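Local coordinates for large ribosomal subunit protein uL10 (Thermotoga maritima, PDB 1ZAV) that forms part of the ribosomal stalk, binding large-subunit rRNA and L7/L12 dimers, and is thought to help the ribosome engage GTP-bound translation factors, at residues I18-D29 and F78-T89; P93-Y101 and E128-P136. All coordinates share one frame; numbering follows the deposited sequence.

Contact 1 of 2, residues I18-D29 and F78-T89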
# COMPACT_ATOMS: atom_id res chain seq x y z
N ILE A 18 14.66 -7.86 30.98
CA ILE A 18 13.60 -6.99 30.48
C ILE A 18 13.71 -6.89 28.96
O ILE A 18 12.73 -7.12 28.25
CB ILE A 18 13.68 -5.58 31.08
CG1 ILE A 18 13.24 -5.60 32.54
CG2 ILE A 18 12.79 -4.62 30.29
CD1 ILE A 18 13.45 -4.28 33.25
N PHE A 19 14.91 -6.57 28.47
CA PHE A 19 15.12 -6.45 27.03
C PHE A 19 14.83 -7.74 26.27
O PHE A 19 14.65 -7.71 25.05
CB PHE A 19 16.56 -5.99 26.72
CG PHE A 19 16.87 -4.59 27.18
CD1 PHE A 19 15.85 -3.68 27.46
CD2 PHE A 19 18.19 -4.17 27.30
CE1 PHE A 19 16.15 -2.38 27.86
CE2 PHE A 19 18.50 -2.87 27.71
CZ PHE A 19 17.47 -1.97 27.99
N LYS A 20 14.78 -8.86 26.97
CA LYS A 20 14.48 -10.13 26.32
C LYS A 20 12.99 -10.27 26.05
O LYS A 20 12.58 -11.14 25.28
CB LYS A 20 14.95 -11.31 27.17
CG LYS A 20 16.44 -11.57 27.15
CD LYS A 20 16.77 -12.91 27.81
CE LYS A 20 16.11 -14.07 27.06
NZ LYS A 20 16.25 -15.36 27.79
N LYS A 21 12.17 -9.43 26.66
CA LYS A 21 10.73 -9.53 26.45
C LYS A 21 10.06 -8.29 25.87
O LYS A 21 8.86 -8.29 25.64
CB LYS A 21 10.03 -9.91 27.76
CG LYS A 21 9.82 -8.75 28.72
CD LYS A 21 8.65 -9.07 29.67
CE LYS A 21 8.25 -7.86 30.50
NZ LYS A 21 6.95 -8.08 31.21
N THR A 22 10.84 -7.24 25.64
CA THR A 22 10.31 -5.98 25.10
C THR A 22 9.95 -6.07 23.63
O THR A 22 10.52 -6.87 22.89
CB THR A 22 11.33 -4.86 25.26
OG1 THR A 22 12.60 -5.31 24.77
CG2 THR A 22 11.44 -4.46 26.72
N SER A 23 9.00 -5.23 23.20
CA SER A 23 8.57 -5.20 21.81
C SER A 23 9.12 -3.93 21.16
O SER A 23 9.02 -3.73 19.96
CB SER A 23 7.04 -5.23 21.72
OG SER A 23 6.46 -4.04 22.23
N LEU A 24 9.70 -3.07 21.99
CA LEU A 24 10.29 -1.82 21.55
C LEU A 24 11.37 -1.37 22.51
O LEU A 24 11.22 -1.48 23.73
CB LEU A 24 9.22 -0.71 21.44
CG LEU A 24 9.79 0.71 21.34
CD1 LEU A 24 10.46 0.87 19.98
CD2 LEU A 24 8.69 1.77 21.49
N ILE A 25 12.46 -0.89 21.94
CA ILE A 25 13.58 -0.33 22.68
C ILE A 25 13.98 0.84 21.79
O ILE A 25 14.44 0.64 20.66
CB ILE A 25 14.79 -1.31 22.81
CG1 ILE A 25 14.39 -2.54 23.62
CG2 ILE A 25 15.95 -0.62 23.50
CD1 ILE A 25 15.49 -3.63 23.71
N LEU A 26 13.75 2.06 22.26
CA LEU A 26 14.12 3.25 21.49
C LEU A 26 15.09 4.08 22.32
O LEU A 26 14.84 4.37 23.50
CB LEU A 26 12.86 4.05 21.11
CG LEU A 26 13.06 5.33 20.29
CD1 LEU A 26 11.79 5.69 19.54
CD2 LEU A 26 13.49 6.45 21.22
N PHE A 27 16.20 4.47 21.71
CA PHE A 27 17.23 5.23 22.39
C PHE A 27 17.10 6.70 22.10
O PHE A 27 17.07 7.10 20.94
CB PHE A 27 18.59 4.73 21.94
CG PHE A 27 18.78 3.26 22.18
CD1 PHE A 27 19.19 2.79 23.42
CD2 PHE A 27 18.53 2.34 21.16
CE1 PHE A 27 19.35 1.42 23.66
CE2 PHE A 27 18.69 0.96 21.38
CZ PHE A 27 19.10 0.51 22.63
N ALA A 28 17.04 7.50 23.17
CA ALA A 28 16.88 8.95 23.05
C ALA A 28 17.86 9.79 23.86
O ALA A 28 18.29 9.40 24.95
CB ALA A 28 15.46 9.33 23.46
N ASP A 29 18.21 10.94 23.30
CA ASP A 29 19.09 11.90 23.96
C ASP A 29 18.10 12.78 24.73
O ASP A 29 17.31 13.49 24.12
CB ASP A 29 19.82 12.75 22.92
CG ASP A 29 20.59 13.90 23.53
OD1 ASP A 29 20.34 14.26 24.70
OD2 ASP A 29 21.45 14.48 22.83
N PHE A 78 23.98 3.49 19.01
CA PHE A 78 22.89 4.15 19.74
C PHE A 78 23.29 4.58 21.15
O PHE A 78 22.54 5.31 21.80
CB PHE A 78 21.68 3.20 19.86
CG PHE A 78 21.04 2.85 18.54
CD1 PHE A 78 20.62 1.54 18.30
CD2 PHE A 78 20.82 3.81 17.56
CE1 PHE A 78 19.99 1.20 17.10
CE2 PHE A 78 20.19 3.48 16.36
CZ PHE A 78 19.78 2.18 16.13
N LEU A 79 24.46 4.14 21.61
CA LEU A 79 24.89 4.45 22.97
C LEU A 79 26.01 5.47 23.12
O LEU A 79 26.77 5.44 24.09
CB LEU A 79 25.30 3.16 23.68
CG LEU A 79 24.27 2.03 23.64
CD1 LEU A 79 24.85 0.80 24.33
CD2 LEU A 79 22.97 2.48 24.31
N LYS A 80 26.11 6.39 22.16
CA LYS A 80 27.14 7.41 22.22
C LYS A 80 26.67 8.60 23.05
O LYS A 80 25.89 9.43 22.58
CB LYS A 80 27.50 7.86 20.80
CG LYS A 80 28.20 6.79 19.96
CD LYS A 80 29.52 6.37 20.60
CE LYS A 80 30.31 5.41 19.71
NZ LYS A 80 29.64 4.09 19.52
N GLY A 81 27.15 8.67 24.29
CA GLY A 81 26.79 9.75 25.18
C GLY A 81 25.62 9.37 26.07
O GLY A 81 25.03 8.31 25.87
N PRO A 82 25.28 10.20 27.07
CA PRO A 82 24.15 9.89 27.96
C PRO A 82 22.90 9.55 27.15
O PRO A 82 22.47 10.34 26.30
CB PRO A 82 24.00 11.16 28.80
CG PRO A 82 24.60 12.23 27.92
CD PRO A 82 25.80 11.55 27.34
N THR A 83 22.33 8.39 27.40
CA THR A 83 21.18 7.93 26.65
C THR A 83 20.03 7.41 27.50
O THR A 83 20.24 6.62 28.42
CB THR A 83 21.58 6.83 25.67
OG1 THR A 83 22.72 7.26 24.90
CG2 THR A 83 20.43 6.50 24.72
N ALA A 84 18.83 7.86 27.19
CA ALA A 84 17.65 7.42 27.90
C ALA A 84 17.06 6.31 27.05
O ALA A 84 17.32 6.24 25.84
CB ALA A 84 16.65 8.56 28.05
N VAL A 85 16.27 5.44 27.66
CA VAL A 85 15.70 4.34 26.91
C VAL A 85 14.19 4.21 27.11
O VAL A 85 13.70 4.21 28.24
CB VAL A 85 16.42 3.00 27.29
CG1 VAL A 85 16.10 2.61 28.72
CG2 VAL A 85 16.01 1.93 26.36
N LEU A 86 13.47 4.11 26.00
CA LEU A 86 12.02 3.96 26.01
C LEU A 86 11.71 2.54 25.59
O LEU A 86 12.05 2.13 24.48
CB LEU A 86 11.40 4.95 25.01
CG LEU A 86 9.89 5.05 24.83
CD1 LEU A 86 9.58 6.17 23.83
CD2 LEU A 86 9.31 3.74 24.32
N TYR A 87 11.08 1.76 26.47
CA TYR A 87 10.76 0.40 26.10
C TYR A 87 9.35 0.01 26.46
O TYR A 87 8.75 0.59 27.38
CB TYR A 87 11.79 -0.59 26.70
CG TYR A 87 11.89 -0.57 28.21
CD1 TYR A 87 10.94 -1.21 29.00
CD2 TYR A 87 12.97 0.04 28.83
CE1 TYR A 87 11.07 -1.24 30.38
CE2 TYR A 87 13.11 0.02 30.22
CZ TYR A 87 12.15 -0.62 30.98
OH TYR A 87 12.30 -0.66 32.34
N VAL A 88 8.81 -0.94 25.71
CA VAL A 88 7.46 -1.43 25.90
C VAL A 88 7.47 -2.91 26.24
O VAL A 88 8.10 -3.71 25.54
CB VAL A 88 6.60 -1.21 24.63
CG1 VAL A 88 5.22 -1.86 24.81
CG2 VAL A 88 6.45 0.28 24.36
N THR A 89 6.78 -3.28 27.31
CA THR A 89 6.71 -4.67 27.72
C THR A 89 5.31 -5.24 27.52
O THR A 89 5.13 -6.45 27.44
CB THR A 89 7.14 -4.85 29.20
OG1 THR A 89 6.45 -3.91 30.03
CG2 THR A 89 8.64 -4.63 29.35
O HOH W 1 6.59 -9.46 26.73
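Strands 24-28 and 83-88, neighbours in the antiparallel sheet of the uL10 N-terminal domain, meet here as Phe27 pairs with Val85 and Leu26 with Leu86. Leu26 and Leu86 form a hydrogen-bonded pair, Leu26 N to Leu86 O at 2.8 Å with a return bond. Ala28 and Ala84 repeat the pattern, and Ser23 N extends the pairing by reaching Val88 O at 2.9 Å.

On one face Tyr87 stands with CG between its own N and carbonyl carbon (chi1 60°). This sets its ring beside helix 5-19: Ile18 CG2 lies over one face, 3.8 Å from CE1 of Tyr87, while Tyr87 CD2 comes in at the edge of the Phe19 ring. Farther along, Phe78 CB sits over a face of the Phe27 ring, 3.5 Å from Phe27 CD2; the two rings are nearly parallel (18°) but slid apart and barely overlap. Thr83 CG2 closes on the edge of Phe27. On the other face Leu24 CD2 meets Val88 CG2 at 3.9 Å.

Phe19 and Leu79 reach helix 60-69 on the Tyr87 side, whereas Leu24, Leu86 and Val88 pack against helix 94-106; strands 53-58 and 114-119 flank the pair.

Contact 2 of 2, residues P93-Y101 and E128-P136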
# COMPACT_ATOMS: atom_id res chain seq x y z
N PRO A 93 3.55 -1.54 20.63
CA PRO A 93 4.60 -0.52 20.75
C PRO A 93 4.55 0.75 19.91
O PRO A 93 5.13 1.78 20.29
CB PRO A 93 5.87 -1.32 20.50
CG PRO A 93 5.44 -2.31 19.47
CD PRO A 93 4.09 -2.76 19.99
N VAL A 94 3.86 0.71 18.77
CA VAL A 94 3.82 1.87 17.89
C VAL A 94 3.38 3.18 18.54
O VAL A 94 3.99 4.22 18.30
CB VAL A 94 2.93 1.58 16.66
CG1 VAL A 94 2.75 2.85 15.82
CG2 VAL A 94 3.60 0.49 15.81
N GLU A 95 2.36 3.13 19.38
CA GLU A 95 1.87 4.34 20.03
C GLU A 95 2.91 5.05 20.92
O GLU A 95 2.86 6.26 21.10
CB GLU A 95 0.62 4.02 20.86
CG GLU A 95 0.10 5.20 21.67
CD GLU A 95 -0.45 6.31 20.79
OE1 GLU A 95 -0.70 7.42 21.32
OE2 GLU A 95 -0.65 6.07 19.58
N ALA A 96 3.85 4.29 21.49
CA ALA A 96 4.87 4.90 22.34
C ALA A 96 5.84 5.72 21.50
O ALA A 96 6.33 6.77 21.93
CB ALA A 96 5.64 3.83 23.13
N VAL A 97 6.14 5.24 20.30
CA VAL A 97 7.04 5.99 19.42
C VAL A 97 6.36 7.33 19.09
O VAL A 97 6.98 8.39 19.17
CB VAL A 97 7.34 5.20 18.14
CG1 VAL A 97 8.33 5.99 17.27
CG2 VAL A 97 7.93 3.82 18.49
N LYS A 98 5.08 7.28 18.73
CA LYS A 98 4.33 8.49 18.41
C LYS A 98 4.33 9.48 19.57
O LYS A 98 4.48 10.69 19.37
CB LYS A 98 2.88 8.15 18.05
CG LYS A 98 2.06 9.37 17.62
CD LYS A 98 0.57 9.09 17.64
CE LYS A 98 0.22 7.81 16.90
NZ LYS A 98 0.58 7.85 15.46
N ILE A 99 4.13 8.95 20.78
CA ILE A 99 4.11 9.79 21.96
C ILE A 99 5.42 10.54 22.19
O ILE A 99 5.41 11.75 22.45
CB ILE A 99 3.76 8.95 23.24
CG1 ILE A 99 2.31 8.47 23.17
CG2 ILE A 99 3.96 9.78 24.51
CD1 ILE A 99 1.90 7.50 24.26
N ILE A 100 6.56 9.86 22.09
CA ILE A 100 7.81 10.54 22.34
C ILE A 100 8.20 11.43 21.16
O ILE A 100 8.89 12.44 21.33
CB ILE A 100 8.96 9.54 22.65
CG1 ILE A 100 10.15 10.30 23.24
CG2 ILE A 100 9.35 8.81 21.39
CD1 ILE A 100 11.28 9.39 23.70
N TYR A 101 7.76 11.06 19.97
CA TYR A 101 8.05 11.85 18.77
C TYR A 101 7.34 13.21 18.91
O TYR A 101 7.95 14.26 18.73
CB TYR A 101 7.52 11.14 17.52
CG TYR A 101 7.79 11.89 16.22
CD1 TYR A 101 9.06 11.86 15.64
CD2 TYR A 101 6.78 12.62 15.60
CE1 TYR A 101 9.31 12.56 14.44
CE2 TYR A 101 7.03 13.32 14.41
CZ TYR A 101 8.29 13.28 13.84
OH TYR A 101 8.54 13.96 12.67
N GLU A 128 14.05 6.63 10.50
CA GLU A 128 12.87 5.78 10.45
C GLU A 128 11.89 6.04 11.60
O GLU A 128 10.76 5.56 11.57
CB GLU A 128 13.28 4.30 10.45
CG GLU A 128 14.26 3.92 9.34
CD GLU A 128 14.63 2.44 9.37
OE1 GLU A 128 13.80 1.60 8.96
OE2 GLU A 128 15.76 2.11 9.80
N VAL A 129 12.31 6.80 12.61
CA VAL A 129 11.43 7.09 13.74
C VAL A 129 10.17 7.80 13.23
O VAL A 129 9.05 7.44 13.61
CB VAL A 129 12.13 7.99 14.79
CG1 VAL A 129 11.16 8.32 15.92
CG2 VAL A 129 13.35 7.28 15.34
N GLU A 130 10.36 8.79 12.36
CA GLU A 130 9.24 9.54 11.80
C GLU A 130 8.24 8.59 11.12
O GLU A 130 7.03 8.78 11.22
CB GLU A 130 9.74 10.56 10.78
CG GLU A 130 8.64 11.41 10.17
CD GLU A 130 9.12 12.32 9.05
OE1 GLU A 130 8.29 13.08 8.51
OE2 GLU A 130 10.32 12.26 8.71
N ASN A 131 8.76 7.59 10.42
CA ASN A 131 7.90 6.63 9.72
C ASN A 131 6.96 5.96 10.72
O ASN A 131 5.74 5.94 10.53
CB ASN A 131 8.75 5.55 9.03
CG ASN A 131 9.66 6.11 7.95
OD1 ASN A 131 10.46 5.38 7.37
ND2 ASN A 131 9.54 7.41 7.68
N ILE A 132 7.53 5.41 11.78
CA ILE A 132 6.76 4.74 12.81
C ILE A 132 5.77 5.71 13.45
O ILE A 132 4.60 5.40 13.61
CB ILE A 132 7.68 4.18 13.91
CG1 ILE A 132 8.74 3.26 13.28
CG2 ILE A 132 6.86 3.41 14.94
CD1 ILE A 132 9.86 2.88 14.23
N ALA A 133 6.26 6.89 13.79
CA ALA A 133 5.43 7.91 14.44
C ALA A 133 4.21 8.32 13.64
O ALA A 133 3.16 8.65 14.22
CB ALA A 133 6.27 9.13 14.75
N LYS A 134 4.33 8.28 12.32
CA LYS A 134 3.23 8.69 11.46
C LYS A 134 2.35 7.55 10.97
O LYS A 134 1.47 7.77 10.14
CB LYS A 134 3.78 9.46 10.25
CG LYS A 134 2.75 10.35 9.56
CD LYS A 134 2.29 11.49 10.46
CE LYS A 134 1.34 12.44 9.72
NZ LYS A 134 1.07 13.69 10.50
N LEU A 135 2.57 6.33 11.46
CA LEU A 135 1.74 5.22 11.03
C LEU A 135 0.30 5.50 11.44
O LEU A 135 0.05 6.08 12.50
CB LEU A 135 2.20 3.91 11.68
CG LEU A 135 3.58 3.39 11.31
CD1 LEU A 135 3.89 2.14 12.13
CD2 LEU A 135 3.64 3.08 9.82
N PRO A 136 -0.67 5.12 10.60
CA PRO A 136 -2.08 5.35 10.92
C PRO A 136 -2.55 4.32 11.95
O PRO A 136 -1.85 3.35 12.23
CB PRO A 136 -2.77 5.17 9.57
CG PRO A 136 -1.92 4.13 8.90
CD PRO A 136 -0.51 4.57 9.24
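Val129 of helix 126-133 reaches Val97 and Tyr101 of helix 94-106 in a helix-helix crossing of the uL10 N-terminal domain. The axes of the short helical segments approach to 8.5 Å at an angle of 114°. From Val129 the CG1 methyl is shared: it lies 3.9 Å from Val97 CG1 and also touches Tyr101 CD1.

Glu130 follows on the outer side. Its extended chain runs past the phenol end of Tyr101, with the Glu130 CG methylene in van der Waals contact with the phenol oxygen, 3.6 Å from Tyr101 OH.

One turn on from Val129, Ile132 points at the other helix. Its CG2 branch, anti to the backbone N, presses on Val97 between the two methyls, 3.7 Å from Val97 CB, and the two side chains cross at about a right angle. Ala133 comes next, its methyl over one face of the Tyr101 ring, 3.9 Å from the centroid and 3.5 Å from Tyr101 CG.

Beyond the helix end, Leu135 points its side chain at helix 94-106 and sets CD1 against both methyls of Val94, the nearer being Val94 CG1 at 3.9 Å. Val94 and Leu135 also pack on apolar side chains of another protein chain, while Val129 and Ile132 rest on strand 114-119.

The polar tie is Lys98: its chain bends at chi3 (-50°) and chi4 (-62°), bringing NZ back to donate to the carbonyl oxygen of Ala133, in the last turn of the helix, at 3.0 Å.

Contact 1 closes before contact 2 opens: strand 83-88 is followed by helix 94-106, which carries the first half of contact 2. Their centres lie 14 Å apart, and they join directly through the sheet face that bears Leu24 and Leu26. There Leu24 CD2 meets Val97 CG2 at 3.7 Å, Leu86 packs on Ile100, and Pro93 packs on Ser23 and Leu24. Helices 94-106 and 126-133 lie next to each other on this face, packing on each other as well as on the strands. Just beyond contact 2 the chain enters helix 138-176, within the region that binds L7/L12 dimers, so contact 2 lies near the base of that helix.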